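Local coordinates for protein carbonic anhydrase (Trichomonas vaginalis, PDB 6Y04) that probably catalyses the reversible hydration of carbon dioxide to hydrogencarbonate and a proton, as a zinc-dependent beta-class carbonic anhydrase, at residues M101-T106 / V134-P140. Sequence-based numbering, arbitrary orientation.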
loop_
_atom_site.group_PDB
_atom_site.type_symbol
_atom_site.label_atom_id
_atom_site.label_comp_id
_atom_site.label_asym_id
_atom_site.label_seq_id
_atom_site.Cartn_x
_atom_site.Cartn_y
_atom_site.Cartn_z
ATOM N N MET A 101 -14.719 3.017 -0.532
ATOM C CA MET A 101 -14.611 2.827 -1.963
ATOM C C MET A 101 -15.948 2.346 -2.514
ATOM O O MET A 101 -16.194 2.442 -3.719
ATOM C CB MET A 101 -13.525 1.791 -2.266
ATOM C CG MET A 101 -12.141 2.389 -2.249
ATOM S SD MET A 101 -11.895 3.500 -3.662
ATOM C CE MET A 101 -11.386 2.336 -4.928
ATOM N N THR A 102 -16.788 1.824 -1.609
ATOM C CA THR A 102 -18.147 1.400 -1.910
ATOM C C THR A 102 -18.954 2.590 -2.430
ATOM O O THR A 102 -19.494 2.531 -3.536
ATOM C CB THR A 102 -18.815 0.765 -0.681
ATOM O OG1 THR A 102 -17.860 0.003 0.057
ATOM C CG2 THR A 102 -19.994 -0.114 -1.034
ATOM N N HIS A 103 -19.010 3.663 -1.624
ATOM C CA HIS A 103 -19.777 4.857 -1.953
ATOM C C HIS A 103 -18.876 5.947 -2.539
ATOM O O HIS A 103 -19.142 7.135 -2.369
ATOM C CB HIS A 103 -20.633 5.323 -0.761
ATOM C CG HIS A 103 -19.904 5.427 0.539
ATOM N ND1 HIS A 103 -20.060 4.488 1.542
ATOM C CD2 HIS A 103 -19.032 6.345 1.016
ATOM C CE1 HIS A 103 -19.314 4.819 2.580
ATOM N NE2 HIS A 103 -18.668 5.955 2.279
ATOM N N ALA A 104 -17.812 5.526 -3.227
ATOM C CA ALA A 104 -17.028 6.404 -4.079
ATOM C C ALA A 104 -17.317 6.038 -5.530
ATOM O O ALA A 104 -17.380 4.869 -5.891
ATOM C CB ALA A 104 -15.560 6.271 -3.763
ATOM N N SER A 105 -17.512 7.059 -6.360
ATOM C CA SER A 105 -17.855 6.860 -7.756
ATOM C C SER A 105 -17.128 7.913 -8.581
ATOM O O SER A 105 -16.579 8.856 -8.019
ATOM C CB SER A 105 -19.343 6.945 -7.952
ATOM O OG SER A 105 -19.796 8.265 -7.717
ATOM N N THR A 106 -17.142 7.753 -9.910
ATOM C CA THR A 106 -16.530 8.729 -10.797
ATOM C C THR A 106 -17.302 10.043 -10.723
ATOM O O THR A 106 -16.716 11.118 -10.832
ATOM C CB THR A 106 -16.367 8.195 -12.229
ATOM O OG1 THR A 106 -17.557 7.496 -12.588
ATOM C CG2 THR A 106 -15.192 7.256 -12.380
ATOM N N VAL A 134 -13.217 2.598 -8.956
ATOM C CA VAL A 134 -14.154 3.126 -7.971
ATOM C C VAL A 134 -15.579 2.636 -8.231
ATOM O O VAL A 134 -16.324 2.402 -7.280
ATOM C CB VAL A 134 -14.054 4.661 -7.820
ATOM C CG1 VAL A 134 -12.672 5.078 -7.325
ATOM C CG2 VAL A 134 -14.420 5.395 -9.102
ATOM N N ASP A 135 -15.952 2.480 -9.506
ATOM C CA ASP A 135 -17.314 2.107 -9.849
ATOM C C ASP A 135 -17.494 0.594 -9.763
ATOM O O ASP A 135 -18.560 0.117 -9.382
ATOM C CB ASP A 135 -17.725 2.680 -11.205
ATOM C CG ASP A 135 -17.848 4.191 -11.197
ATOM O OD1 ASP A 135 -18.253 4.738 -10.152
ATOM O OD2 ASP A 135 -17.539 4.805 -12.236
ATOM N N ASP A 136 -16.436 -0.149 -10.113
ATOM C CA ASP A 136 -16.483 -1.602 -10.096
ATOM C C ASP A 136 -16.457 -2.119 -8.657
ATOM O O ASP A 136 -16.849 -3.258 -8.413
ATOM C CB ASP A 136 -15.432 -2.215 -11.028
ATOM C CG ASP A 136 -15.639 -1.849 -12.493
ATOM O OD1 ASP A 136 -16.738 -1.353 -12.822
ATOM O OD2 ASP A 136 -14.698 -2.058 -13.297
ATOM N N PHE A 137 -16.010 -1.274 -7.718
ATOM C CA PHE A 137 -16.040 -1.596 -6.296
ATOM C C PHE A 137 -17.481 -1.540 -5.775
ATOM O O PHE A 137 -17.965 -0.485 -5.362
ATOM C CB PHE A 137 -15.083 -0.696 -5.505
ATOM C CG PHE A 137 -14.754 -1.196 -4.119
ATOM C CD1 PHE A 137 -15.713 -1.208 -3.110
ATOM C CD2 PHE A 137 -13.476 -1.642 -3.810
ATOM C CE1 PHE A 137 -15.410 -1.671 -1.837
ATOM C CE2 PHE A 137 -13.170 -2.098 -2.533
ATOM C CZ PHE A 137 -14.137 -2.111 -1.550
ATOM N N LYS A 138 -18.145 -2.700 -5.786
ATOM C CA LYS A 138 -19.555 -2.811 -5.452
ATOM C C LYS A 138 -19.715 -2.966 -3.942
ATOM O O LYS A 138 -20.450 -2.211 -3.314
ATOM C CB LYS A 138 -20.179 -4.015 -6.171
ATOM C CG LYS A 138 -20.126 -3.987 -7.695
ATOM C CD LYS A 138 -20.931 -2.854 -8.302
ATOM C CE LYS A 138 -22.425 -3.077 -8.185
ATOM N NZ LYS A 138 -23.168 -1.803 -8.041
ATOM N N ASP A 139 -19.015 -3.960 -3.382
ATOM C CA ASP A 139 -19.196 -4.413 -2.012
ATOM C C ASP A 139 -17.863 -4.982 -1.521
ATOM O O ASP A 139 -17.145 -5.614 -2.299
ATOM C CB ASP A 139 -20.408 -5.354 -1.916
ATOM C CG ASP A 139 -20.276 -6.505 -0.927
ATOM O OD1 ASP A 139 -20.025 -6.241 0.265
ATOM O OD2 ASP A 139 -20.438 -7.662 -1.357
ATOM N N PRO A 140 -17.465 -4.748 -0.243
ATOM C CA PRO A 140 -16.202 -5.270 0.287
ATOM C C PRO A 140 -15.977 -6.773 0.114
ATOM O O PRO A 140 -14.880 -7.182 -0.269
ATOM C CB PRO A 140 -16.244 -4.884 1.776
ATOM C CG PRO A 140 -17.132 -3.657 1.815
ATOM C CD PRO A 140 -18.176 -3.920 0.746
#
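Met-101 and Phe-137 open a contact in which the loop between strand 90-96 and helix 106-115, just past a metal ligand, meets the link between helices 120-134 and 140-152. It is held at two ends, by an aromatic face packed near the ligand Cys-99 and by a carboxylate farther out. Followed outward, the methionine side chain, about 5 Å from the zinc, meets two different partners. Met-101 CB sits over the middle of the Phe-137 ring, 3.6 Å from the centroid and 7° off the ring normal, a CH-pi contact with one face. The chain is then bent at chi2 and chi3, which carries SD and CE away from the ring to Val-134, where Met-101 CE lies 3.9 Å from Val-134 CG1 and the two side chains cross at about a right angle. Beyond this pair, Met-101 also packs on Val-81 of the second subunit. Phe-137 in turn touches Cys-99, one of the three protein ligands of the zinc, whose carbonyl oxygen is hydrogen-bonded to Thr-102 OG1.

At the other end Asp-135 grips Thr-106 with both carboxylate oxygens. Asp-135 OD2 uses its syn lone pair to accept from Thr-106 OG1 at 2.7 Å, while Asp-135 OD1 receives Thr-106 N at 3.2 Å from a donor tilted 25° out of the carboxylate plane. Val-134 CG2 lies against Thr-106 CG2, 3.8 Å away, beside the bonded pair. Ser-105 caps helix 106-115 through Ser-108 N, and the bond to Thr-106 N sits at the first residue of that helix.

The paired bonds fix the rotation of the carboxylate, and its negative charge beside a helix N-terminus is probably favourable; toward the metal, the Met-101 side chain meets Phe-137 by a CH-pi contact and Val-134 by methyl packing.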